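Local structure of mandelate racemase/muconate lactonizing enzyme family protein (Roseovarius sp. TM1035, 3T9P) at residues A[153-157]-A[335-339]; A[308-312]-A[342-346]; A[140-144]-A[169-173]. The protein is a putative enzyme of the mandelate racemase/muconate lactonizing enzyme family, probably an isomerase of the enolase superfamily whose substrate is not established. All coordinates share one frame; numbering follows the deposited sequence.

Interaction 1: A[153-157]-A[335-339]; sequences RFCRL and SIEGP
Arg153, on helix 147-161 of the (beta/alpha)7beta barrel, the modified TIM barrel of the enolase superfamily, forms a two-pronged salt bridge with Glu337 in the loop that follows strand 332-335. The guanidinium meets the carboxylate end-on. NH1 reaches OE1 of Glu337 at 2.8 Å in an almost straight bond (169°), while NH2 of Arg153 reaches OE2 of Glu337 at 2.9 Å along a more bent path. The two planes are turned 48° apart, so OE1 is approached from above the carboxylate plane and OE2 nearer to it, on the syn side. Neither group depends on this pair alone: NE of Arg153 is engaged by Glu150, one helical turn back, and OE2 of Glu337 also accepts from the backbone N of Met141. The carboxylate thus ties helix 147-161 and the loop after strand 132-139 to the loop after strand 332-335. Beside the charged pair, against one guanidinium face, lies an apolar patch centred on Ile336. Its CD1 sits 3.6 Å from Arg153 CZ, over the middle of that face, and also approaches the rim of the Phe154 ring, near the ring plane. With CG1 set between the backbone N and the carbonyl carbon (chi1 42°), Ile336 sends this methyl toward Arg153 and Phe154 while its other branch, CG2, faces the methyls of Leu157. A methionine in place of Arg153 would probably leave OE1 of Glu337 without its charged mate and Glu150 without the guanidinium it pairs with. On the next turn of the helix, Leu157 CD1 packs 3.8 Å from Ile336 CB.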
ATOM      1  N   ARG A 153     -32.937 -17.177   2.802  1.00 22.39           N
ATOM      2  CA  ARG A 153     -32.243 -17.022   4.071  1.00 20.19           C
ATOM      3  C   ARG A 153     -32.506 -15.615   4.618  1.00 19.48           C
ATOM      4  O   ARG A 153     -32.572 -15.461   5.818  1.00 21.25           O
ATOM      5  CB  ARG A 153     -30.766 -17.412   3.995  1.00 20.22           C
ATOM      6  CG  ARG A 153     -29.860 -16.493   3.227  1.00 19.40           C
ATOM      7  CD  ARG A 153     -28.398 -16.925   3.466  1.00 18.27           C
ATOM      8  NE  ARG A 153     -27.489 -16.106   2.635  1.00 22.23           N
ATOM      9  CZ  ARG A 153     -26.169 -16.120   2.754  1.00 16.52           C
ATOM     10  NH1 ARG A 153     -25.573 -16.852   3.704  1.00 15.88           N
ATOM     11  NH2 ARG A 153     -25.425 -15.362   1.912  1.00 19.30           N
ATOM     12  N   PHE A 154     -32.634 -14.619   3.742  1.00 18.77           N
ATOM     13  CA  PHE A 154     -32.905 -13.238   4.161  1.00 19.21           C
ATOM     14  C   PHE A 154     -34.288 -13.164   4.846  1.00 22.00           C
ATOM     15  O   PHE A 154     -34.434 -12.510   5.913  1.00 21.58           O
ATOM     16  CB  PHE A 154     -32.866 -12.321   2.969  1.00 18.43           C
ATOM     17  CG  PHE A 154     -31.475 -11.797   2.607  1.00 18.69           C
ATOM     18  CD1 PHE A 154     -30.327 -12.187   3.336  1.00 15.61           C
ATOM     19  CD2 PHE A 154     -31.329 -10.881   1.580  1.00 17.21           C
ATOM     20  CE1 PHE A 154     -29.087 -11.636   3.019  1.00 16.87           C
ATOM     21  CE2 PHE A 154     -30.033 -10.371   1.195  1.00 17.76           C
ATOM     22  CZ  PHE A 154     -28.920 -10.744   1.910  1.00 16.24           C
ATOM     23  N   CYS A 155     -35.301 -13.820   4.259  1.00 22.38           N
ATOM     24  CA  CYS A 155     -36.633 -13.855   4.899  1.00 23.18           C
ATOM     25  C   CYS A 155     -36.625 -14.329   6.326  1.00 22.77           C
ATOM     26  O   CYS A 155     -37.272 -13.710   7.179  1.00 22.13           O
ATOM     27  CB  CYS A 155     -37.657 -14.615   4.017  1.00 24.46           C
ATOM     28  SG  CYS A 155     -38.121 -13.567   2.661  1.00 28.15           S
ATOM     29  N   ARG A 156     -35.876 -15.414   6.573  1.00 22.03           N
ATOM     30  CA  ARG A 156     -35.731 -16.046   7.878  1.00 24.11           C
ATOM     31  C   ARG A 156     -35.020 -15.048   8.851  1.00 24.24           C
ATOM     32  O   ARG A 156     -35.444 -14.914  10.001  1.00 23.07           O
ATOM     33  CB  ARG A 156     -34.945 -17.372   7.790  1.00 25.16           C
ATOM     34  CG  ARG A 156     -35.768 -18.551   7.189  1.00 33.52           C
ATOM     35  CD  ARG A 156     -34.907 -19.810   6.749  1.00 49.94           C
ATOM     36  NE  ARG A 156     -33.951 -20.308   7.770  1.00 57.89           N
ATOM     37  CZ  ARG A 156     -32.609 -20.382   7.650  1.00 60.50           C
ATOM     38  NH1 ARG A 156     -31.971 -19.994   6.531  1.00 57.27           N
ATOM     39  NH2 ARG A 156     -31.894 -20.866   8.680  1.00 60.83           N
ATOM     40  N   LEU A 157     -33.971 -14.352   8.369  1.00 21.63           N
ATOM     41  CA  LEU A 157     -33.249 -13.426   9.242  1.00 20.46           C
ATOM     42  C   LEU A 157     -34.156 -12.241   9.575  1.00 20.79           C
ATOM     43  O   LEU A 157     -34.124 -11.766  10.705  1.00 22.67           O
ATOM     44  CB  LEU A 157     -32.025 -12.851   8.482  1.00 19.77           C
ATOM     45  CG  LEU A 157     -30.885 -13.857   8.444  1.00 19.82           C
ATOM     46  CD1 LEU A 157     -29.914 -13.629   7.209  1.00 23.55           C
ATOM     47  CD2 LEU A 157     -30.198 -13.795   9.867  1.00 23.92           C
ATOM     48  N   SER A 335     -22.071  -9.345   9.042  1.00 14.46           N
ATOM     49  CA  SER A 335     -21.979 -10.468   8.156  1.00 15.90           C
ATOM     50  C   SER A 335     -22.931 -11.581   8.698  1.00 15.74           C
ATOM     51  O   SER A 335     -22.909 -11.924   9.876  1.00 15.80           O
ATOM     52  CB  SER A 335     -20.527 -10.976   8.165  1.00 15.81           C
ATOM     53  OG  SER A 335     -20.536 -12.261   7.561  1.00 19.00           O
ATOM     54  N   ILE A 336     -23.816 -12.065   7.869  1.00 16.98           N
ATOM     55  CA  ILE A 336     -24.737 -13.135   8.303  1.00 16.33           C
ATOM     56  C   ILE A 336     -24.229 -14.538   7.868  1.00 18.29           C
ATOM     57  O   ILE A 336     -24.938 -15.524   8.033  1.00 16.48           O
ATOM     58  CB  ILE A 336     -26.250 -12.861   7.847  1.00 17.05           C
ATOM     59  CG1 ILE A 336     -26.379 -12.315   6.407  1.00 14.38           C
ATOM     60  CG2 ILE A 336     -26.855 -11.720   8.729  1.00 14.18           C
ATOM     61  CD1 ILE A 336     -26.237 -13.536   5.327  1.00 14.38           C
ATOM     62  N   GLU A 337     -23.024 -14.622   7.320  1.00 18.63           N
ATOM     63  CA  GLU A 337     -22.535 -15.896   6.767  1.00 21.06           C
ATOM     64  C   GLU A 337     -22.275 -16.791   7.953  1.00 23.71           C
ATOM     65  O   GLU A 337     -21.758 -16.347   8.994  1.00 22.59           O
ATOM     66  CB  GLU A 337     -21.239 -15.678   6.004  1.00 19.10           C
ATOM     67  CG  GLU A 337     -21.383 -14.768   4.732  1.00 14.70           C
ATOM     68  CD  GLU A 337     -22.377 -15.296   3.758  1.00 16.38           C
ATOM     69  OE1 GLU A 337     -22.798 -16.500   3.914  1.00 22.26           O
ATOM     70  OE2 GLU A 337     -22.787 -14.560   2.812  1.00 15.82           O
ATOM     71  N   GLY A 338     -22.608 -18.057   7.830  1.00 25.71           N
ATOM     72  CA  GLY A 338     -22.342 -18.950   8.963  1.00 27.64           C
ATOM     73  C   GLY A 338     -20.950 -19.594   9.017  1.00 29.71           C
ATOM     74  O   GLY A 338     -20.036 -19.302   8.212  1.00 26.93           O
ATOM     75  N   PRO A 339     -20.799 -20.504   9.974  1.00 32.24           N
ATOM     76  CA  PRO A 339     -19.584 -21.246  10.237  1.00 35.05           C
ATOM     77  C   PRO A 339     -19.092 -22.045   8.996  1.00 35.62           C
ATOM     78  O   PRO A 339     -17.916 -22.283   8.827  1.00 37.68           O
ATOM     79  CB  PRO A 339     -19.992 -22.123  11.458  1.00 36.17           C
ATOM     80  CG  PRO A 339     -21.576 -22.237  11.352  1.00 35.22           C
ATOM     81  CD  PRO A 339     -21.888 -20.830  10.944  1.00 34.63           C
TER

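Interaction 2: A[308-312]-A[342-346]; sequences AANLS and YPWQE
The Tyr342 ring carries CB of Asn310 over one face, a CH-pi contact in which the carbon lies 4.2 Å from the ring centroid and 21° off the normal. The Trp344 indole instead presents its rim to the same asparagine: CH2 comes within 3.6 Å of Asn310 CG, and the amide stands steeply against the ring, their planes 75° apart. One face of the indole is covered from its own segment by CB of Tyr342 and CB of Gln345, and its ring system stacks with Phe35. Asn310 thus touches two aromatic side chains of the loop after strand 332-335, the face of one and the edge of the other. Its amide oxygen is taken up locally, accepting in the carbonyl plane from Ser312 N at 2.9 Å, which makes an Asx turn, and from Ser312 OG at 2.7 Å; ND2 is bonded to Thr55. Ser312 stands at the N-cap of helix 313-322. Gln345 supplies a direct hydrogen bond between the segments. Its chain runs extended beyond CG, which carries OE1 to within 2.7 Å of Leu311 N, although this donor lies 42° out of the carbonyl plane. The aliphatic part of Leu311 packs along the same amide, with CB 3.8 Å from Gln345 CD. A water donates to both Leu311 O and Gln345 O, 2.6 Å from the latter, and adds a further polar link. The rings thus pack against Asn310, whose amide is oriented by its own hydrogen bonds, whereas an amide and a water satisfy backbone groups of Leu311 before helix 313-322.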
ATOM      1  N   ALA A 308     -17.433  -3.842   7.465  1.00 14.00           N
ATOM      2  CA  ALA A 308     -17.038  -4.810   8.469  1.00 15.30           C
ATOM      3  C   ALA A 308     -17.589  -6.104   7.898  1.00 16.85           C
ATOM      4  O   ALA A 308     -18.784  -6.320   7.989  1.00 17.20           O
ATOM      5  CB  ALA A 308     -17.730  -4.530   9.915  1.00 15.75           C
ATOM      6  N   ALA A 309     -16.733  -7.010   7.471  1.00 16.10           N
ATOM      7  CA  ALA A 309     -17.277  -8.115   6.659  1.00 16.95           C
ATOM      8  C   ALA A 309     -17.153  -9.478   7.311  1.00 16.05           C
ATOM      9  O   ALA A 309     -17.503 -10.467   6.692  1.00 16.58           O
ATOM     10  CB  ALA A 309     -16.656  -8.092   5.253  1.00 18.60           C
ATOM     11  N   ASN A 310     -16.742  -9.528   8.593  1.00 15.83           N
ATOM     12  CA  ASN A 310     -16.699 -10.769   9.317  1.00 14.77           C
ATOM     13  C   ASN A 310     -16.847 -10.539  10.801  1.00 15.94           C
ATOM     14  O   ASN A 310     -16.736  -9.391  11.263  1.00 14.83           O
ATOM     15  CB  ASN A 310     -15.417 -11.601   8.964  1.00 12.90           C
ATOM     16  CG  ASN A 310     -14.152 -10.889   9.301  1.00 10.47           C
ATOM     17  OD1 ASN A 310     -13.854 -10.648  10.442  1.00 12.72           O
ATOM     18  ND2 ASN A 310     -13.370 -10.512   8.263  1.00 13.48           N
ATOM     19  N   LEU A 311     -17.020 -11.631  11.558  1.00 13.10           N
ATOM     20  CA  LEU A 311     -17.158 -11.513  12.977  1.00 15.94           C
ATOM     21  C   LEU A 311     -15.862 -11.733  13.745  1.00 17.28           C
ATOM     22  O   LEU A 311     -15.890 -12.244  14.897  1.00 16.44           O
ATOM     23  CB  LEU A 311     -18.369 -12.304  13.522  1.00 17.62           C
ATOM     24  CG  LEU A 311     -19.710 -11.959  12.791  1.00 17.36           C
ATOM     25  CD1 LEU A 311     -20.923 -12.807  13.361  1.00 12.57           C
ATOM     26  CD2 LEU A 311     -20.007 -10.463  12.948  1.00 19.31           C
ATOM     27  N   SER A 312     -14.732 -11.258  13.151  1.00 13.87           N
ATOM     28  CA  SER A 312     -13.582 -11.040  13.991  1.00 13.05           C
ATOM     29  C   SER A 312     -13.827  -9.771  14.841  1.00 14.61           C
ATOM     30  O   SER A 312     -14.954  -9.338  14.920  1.00 14.69           O
ATOM     31  CB  SER A 312     -12.362 -10.940  13.131  1.00 10.80           C
ATOM     32  OG  SER A 312     -12.313  -9.691  12.469  1.00 15.87           O
ATOM     33  N   TYR A 342     -17.135 -18.964   7.041  1.00 22.62           N
ATOM     34  CA  TYR A 342     -15.993 -18.489   7.847  1.00 21.65           C
ATOM     35  C   TYR A 342     -15.777 -19.448   9.028  1.00 21.46           C
ATOM     36  O   TYR A 342     -15.959 -19.072  10.195  1.00 18.30           O
ATOM     37  CB  TYR A 342     -16.278 -17.085   8.420  1.00 22.35           C
ATOM     38  CG  TYR A 342     -16.466 -15.941   7.433  1.00 20.31           C
ATOM     39  CD1 TYR A 342     -15.597 -15.775   6.388  1.00 23.14           C
ATOM     40  CD2 TYR A 342     -17.526 -14.998   7.592  1.00 25.24           C
ATOM     41  CE1 TYR A 342     -15.709 -14.654   5.454  1.00 25.42           C
ATOM     42  CE2 TYR A 342     -17.662 -13.911   6.696  1.00 23.15           C
ATOM     43  CZ  TYR A 342     -16.752 -13.745   5.642  1.00 25.29           C
ATOM     44  OH  TYR A 342     -16.869 -12.677   4.792  1.00 25.85           O
ATOM     45  N   PRO A 343     -15.283 -20.678   8.743  1.00 20.95           N
ATOM     46  CA  PRO A 343     -15.109 -21.593   9.896  1.00 20.70           C
ATOM     47  C   PRO A 343     -14.087 -21.035  10.865  1.00 21.45           C
ATOM     48  O   PRO A 343     -14.128 -21.325  12.045  1.00 18.60           O
ATOM     49  CB  PRO A 343     -14.571 -22.906   9.246  1.00 23.39           C
ATOM     50  CG  PRO A 343     -14.074 -22.524   7.839  1.00 23.83           C
ATOM     51  CD  PRO A 343     -14.830 -21.238   7.451  1.00 22.27           C
ATOM     52  N   TRP A 344     -13.122 -20.265  10.361  1.00 20.30           N
ATOM     53  CA  TRP A 344     -12.087 -19.686  11.241  1.00 20.79           C
ATOM     54  C   TRP A 344     -12.562 -18.597  12.239  1.00 17.43           C
ATOM     55  O   TRP A 344     -11.833 -18.301  13.212  1.00 19.74           O
ATOM     56  CB  TRP A 344     -10.925 -19.152  10.424  1.00 20.52           C
ATOM     57  CG  TRP A 344     -11.457 -18.112   9.378  1.00 22.05           C
ATOM     58  CD1 TRP A 344     -11.829 -18.349   8.088  1.00 22.83           C
ATOM     59  CD2 TRP A 344     -11.764 -16.725   9.625  1.00 21.56           C
ATOM     60  NE1 TRP A 344     -12.301 -17.162   7.492  1.00 21.89           N
ATOM     61  CE2 TRP A 344     -12.210 -16.156   8.397  1.00 23.40           C
ATOM     62  CE3 TRP A 344     -11.626 -15.886  10.728  1.00 21.15           C
ATOM     63  CZ2 TRP A 344     -12.554 -14.770   8.263  1.00 23.88           C
ATOM     64  CZ3 TRP A 344     -11.954 -14.500  10.558  1.00 19.62           C
ATOM     65  CH2 TRP A 344     -12.405 -13.998   9.337  1.00 17.10           C
ATOM     66  N   GLN A 345     -13.743 -18.025  12.064  1.00 17.99           N
ATOM     67  CA  GLN A 345     -14.187 -17.034  13.066  1.00 18.05           C
ATOM     68  C   GLN A 345     -15.005 -17.682  14.254  1.00 19.32           C
ATOM     69  O   GLN A 345     -15.336 -16.996  15.254  1.00 18.89           O
ATOM     70  CB  GLN A 345     -14.946 -15.898  12.413  1.00 17.53           C
ATOM     71  CG  GLN A 345     -16.454 -16.368  12.103  1.00 17.09           C
ATOM     72  CD  GLN A 345     -17.297 -15.313  11.389  1.00 20.15           C
ATOM     73  OE1 GLN A 345     -16.740 -14.292  10.933  1.00 18.20           O
ATOM     74  NE2 GLN A 345     -18.630 -15.579  11.203  1.00 19.04           N
ATOM     75  N   GLU A 346     -15.264 -18.995  14.176  1.00 21.25           N
ATOM     76  CA  GLU A 346     -15.951 -19.714  15.288  1.00 25.14           C
ATOM     77  C   GLU A 346     -15.016 -19.981  16.481  1.00 25.33           C
ATOM     78  O   GLU A 346     -13.887 -20.438  16.294  1.00 27.75           O
ATOM     79  CB  GLU A 346     -16.511 -21.052  14.794  1.00 26.39           C
ATOM     80  CG  GLU A 346     -17.705 -20.875  13.916  1.00 32.82           C
ATOM     81  CD  GLU A 346     -18.989 -20.435  14.703  1.00 42.81           C
ATOM     82  OE1 GLU A 346     -18.991 -20.337  15.942  1.00 44.87           O
ATOM     83  OE2 GLU A 346     -20.012 -20.102  14.081  1.00 51.37           O
TER
HETATM   84  O   HOH W   1     -16.619 -14.765  15.846  1.00 20.58           O

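Interaction 3: A[140-144]-A[169-173]; sequences SMRRD and RVGAE
Ser140 O is gripped side-on by the guanidinium of Arg169, which gives it two hydrogen bonds, from NE and NH1, each 2.9 Å long. The oxygen lies in the guanidinium plane, while the donors are tilted from the plane of the carbonyl. A bend at chi2 (-71°) turns the Arg169 chain back toward the 140-144 loop, where CG passes close to Arg142 O and NH1 comes 3.4 Å from Met141 SD. Arg143 returns the same kind of grip in the other direction. Val170 O accepts from its NH1 at 2.8 Å and, less directly, from NE, which also bonds to Gly171 O. Each arginine thus holds backbone oxygen of the opposite segment. The two side chains also pack: CB of Arg169 lies over the centre of one Arg143 guanidinium face, 3.6 Å from CZ, and the backbone of Ala172 and Glu173 covers the opposite face. The two guanidinium planes stand 67° apart. A water bridges Arg142 O and Arg169 N, and Ser140 OG accepts from Arg142 N in an ST turn and is also hydrogen-bonded to Glu150 of helix 147-161. Asn207 bonds to both arginines, and Asp205 forms a salt bridge with Arg169 NH2. The contact joins the loops at the C-terminal ends of the neighbouring parallel barrel strands 132-139 and 165-169, in the connections that lead on to helices 147-161 and 184-196.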
ATOM      1  N   SER A 140     -24.825 -10.316   3.100  1.00 13.82           N
ATOM      2  CA  SER A 140     -24.401 -11.487   2.403  1.00 16.31           C
ATOM      3  C   SER A 140     -23.049 -11.188   1.729  1.00 16.88           C
ATOM      4  O   SER A 140     -22.881 -10.150   1.072  1.00 16.37           O
ATOM      5  CB  SER A 140     -25.450 -11.811   1.331  1.00 15.37           C
ATOM      6  OG  SER A 140     -24.818 -12.732   0.441  1.00 18.30           O
ATOM      7  N   MET A 141     -22.061 -12.066   1.919  1.00 16.85           N
ATOM      8  CA  MET A 141     -20.795 -11.959   1.185  1.00 17.67           C
ATOM      9  C   MET A 141     -20.750 -12.738  -0.150  1.00 19.86           C
ATOM     10  O   MET A 141     -19.734 -12.636  -0.843  1.00 21.30           O
ATOM     11  CB  MET A 141     -19.664 -12.528   2.032  1.00 14.41           C
ATOM     12  CG  MET A 141     -19.706 -11.912   3.495  1.00 18.93           C
ATOM     13  SD  MET A 141     -19.404 -10.051   3.237  1.00 19.42           S
ATOM     14  CE  MET A 141     -20.151  -9.557   4.757  1.00 15.21           C
ATOM     15  N   ARG A 142     -21.810 -13.455  -0.531  1.00 18.31           N
ATOM     16  CA  ARG A 142     -21.697 -14.480  -1.574  1.00 18.87           C
ATOM     17  C   ARG A 142     -22.309 -14.084  -2.870  1.00 18.74           C
ATOM     18  O   ARG A 142     -23.408 -13.489  -2.910  1.00 18.64           O
ATOM     19  CB  ARG A 142     -22.402 -15.786  -1.090  1.00 17.02           C
ATOM     20  CG  ARG A 142     -21.634 -16.412   0.052  1.00 21.10           C
ATOM     21  CD  ARG A 142     -22.346 -17.684   0.662  1.00 22.37           C
ATOM     22  NE  ARG A 142     -22.704 -18.643  -0.370  1.00 25.70           N
ATOM     23  CZ  ARG A 142     -23.642 -19.597  -0.231  1.00 30.24           C
ATOM     24  NH1 ARG A 142     -24.243 -19.769   0.927  1.00 26.14           N
ATOM     25  NH2 ARG A 142     -23.975 -20.385  -1.250  1.00 26.76           N
ATOM     26  N   ARG A 143     -21.602 -14.420  -3.959  1.00 18.73           N
ATOM     27  CA  ARG A 143     -22.124 -14.397  -5.287  1.00 19.52           C
ATOM     28  C   ARG A 143     -22.451 -15.834  -5.794  1.00 21.75           C
ATOM     29  O   ARG A 143     -23.126 -15.974  -6.793  1.00 21.24           O
ATOM     30  CB  ARG A 143     -21.168 -13.740  -6.270  1.00 19.22           C
ATOM     31  CG  ARG A 143     -21.087 -12.277  -6.116  1.00 18.67           C
ATOM     32  CD  ARG A 143     -20.063 -11.677  -6.968  1.00 22.45           C
ATOM     33  NE  ARG A 143     -20.302 -10.248  -6.940  1.00 18.47           N
ATOM     34  CZ  ARG A 143     -19.797  -9.426  -6.018  1.00 21.51           C
ATOM     35  NH1 ARG A 143     -20.098  -8.121  -6.045  1.00 16.87           N
ATOM     36  NH2 ARG A 143     -18.997  -9.892  -5.038  1.00 13.50           N
ATOM     37  N   ASP A 144     -21.933 -16.832  -5.123  1.00 24.04           N
ATOM     38  CA  ASP A 144     -22.191 -18.191  -5.500  1.00 27.13           C
ATOM     39  C   ASP A 144     -23.605 -18.662  -5.175  1.00 28.04           C
ATOM     40  O   ASP A 144     -24.036 -19.667  -5.617  1.00 33.01           O
ATOM     41  CB  ASP A 144     -21.078 -19.123  -5.051  1.00 25.74           C
ATOM     42  CG  ASP A 144     -21.000 -19.259  -3.592  1.00 31.52           C
ATOM     43  OD1 ASP A 144     -20.900 -20.375  -3.180  1.00 38.69           O
ATOM     44  OD2 ASP A 144     -21.079 -18.292  -2.861  1.00 29.70           O
ATOM     45  N   ARG A 169     -25.119  -9.180  -3.363  1.00 15.45           N
ATOM     46  CA  ARG A 169     -24.097  -8.927  -4.386  1.00 15.92           C
ATOM     47  C   ARG A 169     -24.642  -8.926  -5.763  1.00 15.87           C
ATOM     48  O   ARG A 169     -25.529  -9.740  -6.092  1.00 17.64           O
ATOM     49  CB  ARG A 169     -22.971  -9.968  -4.375  1.00 13.62           C
ATOM     50  CG  ARG A 169     -22.320 -10.179  -2.979  1.00 17.59           C
ATOM     51  CD  ARG A 169     -21.484  -9.011  -2.523  1.00 17.88           C
ATOM     52  NE  ARG A 169     -21.456  -8.910  -1.069  1.00 19.10           N
ATOM     53  CZ  ARG A 169     -20.729  -8.050  -0.375  1.00 19.94           C
ATOM     54  NH1 ARG A 169     -20.884  -7.993   0.956  1.00 14.60           N
ATOM     55  NH2 ARG A 169     -19.851  -7.237  -1.002  1.00 17.68           N
ATOM     56  N   VAL A 170     -24.093  -8.023  -6.568  1.00 15.43           N
ATOM     57  CA  VAL A 170     -24.323  -8.021  -8.001  1.00 16.56           C
ATOM     58  C   VAL A 170     -22.962  -8.093  -8.735  1.00 16.38           C
ATOM     59  O   VAL A 170     -21.911  -7.912  -8.112  1.00 16.08           O
ATOM     60  CB  VAL A 170     -25.154  -6.778  -8.481  1.00 15.11           C
ATOM     61  CG1 VAL A 170     -26.501  -6.773  -7.814  1.00 16.60           C
ATOM     62  CG2 VAL A 170     -24.381  -5.438  -8.092  1.00 11.52           C
ATOM     63  N   GLY A 171     -23.049  -8.397 -10.026  1.00 16.86           N
ATOM     64  CA  GLY A 171     -21.904  -8.467 -10.911  1.00 19.08           C
ATOM     65  C   GLY A 171     -21.036  -9.611 -10.350  1.00 20.10           C
ATOM     66  O   GLY A 171     -21.523 -10.490  -9.647  1.00 18.99           O
ATOM     67  N   ALA A 172     -19.780  -9.591 -10.785  1.00 21.47           N
ATOM     68  CA  ALA A 172     -18.649 -10.485 -10.340  1.00 22.25           C
ATOM     69  C   ALA A 172     -17.540  -9.579  -9.805  1.00 20.28           C
ATOM     70  O   ALA A 172     -17.288  -8.474 -10.340  1.00 20.37           O
ATOM     71  CB  ALA A 172     -18.191 -11.404 -11.521  1.00 21.20           C
ATOM     72  N   GLU A 173     -16.898  -9.993  -8.717  1.00 20.83           N
ATOM     73  CA  GLU A 173     -15.810  -9.158  -8.119  1.00 20.98           C
ATOM     74  C   GLU A 173     -14.757  -8.797  -9.159  1.00 21.41           C
ATOM     75  O   GLU A 173     -14.144  -9.690  -9.768  1.00 20.36           O
ATOM     76  CB  GLU A 173     -15.159  -9.820  -6.930  1.00 22.17           C
ATOM     77  CG  GLU A 173     -14.006  -8.988  -6.359  1.00 27.25           C
ATOM     78  CD  GLU A 173     -13.297  -9.780  -5.226  1.00 40.52           C
ATOM     79  OE1 GLU A 173     -12.655 -10.818  -5.522  1.00 38.90           O
ATOM     80  OE2 GLU A 173     -13.367  -9.357  -4.053  1.00 44.71           O
TER
HETATM   81  O   HOH W   2     -25.818 -12.141  -3.373  1.00 19.21           O

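How the interactions relate
Glu337 is shared by interactions 1 and 3: its OE2, paired with Arg153, lies 2.7 Å from Met141 N, a probable hydrogen bond. The centres of these two contacts are about 14 Å apart. Interaction 2 adjoins interaction 1 through Ser335, whose CB is 3.4 Å from Ala309 O, and meets interaction 3 where Met141 CG packs against Tyr342 OH. The loops after strands 132-139, 165-169 and 332-335 are thereby joined on the C-terminal side of the barrel, where enolase-superfamily enzymes place their active site. Formic acid, probably from the crystallisation liquor, is bound about 4 Å from the Ala309 side chain, and formic acid also lies about 6 Å from that of Met141; this may mark a pocket.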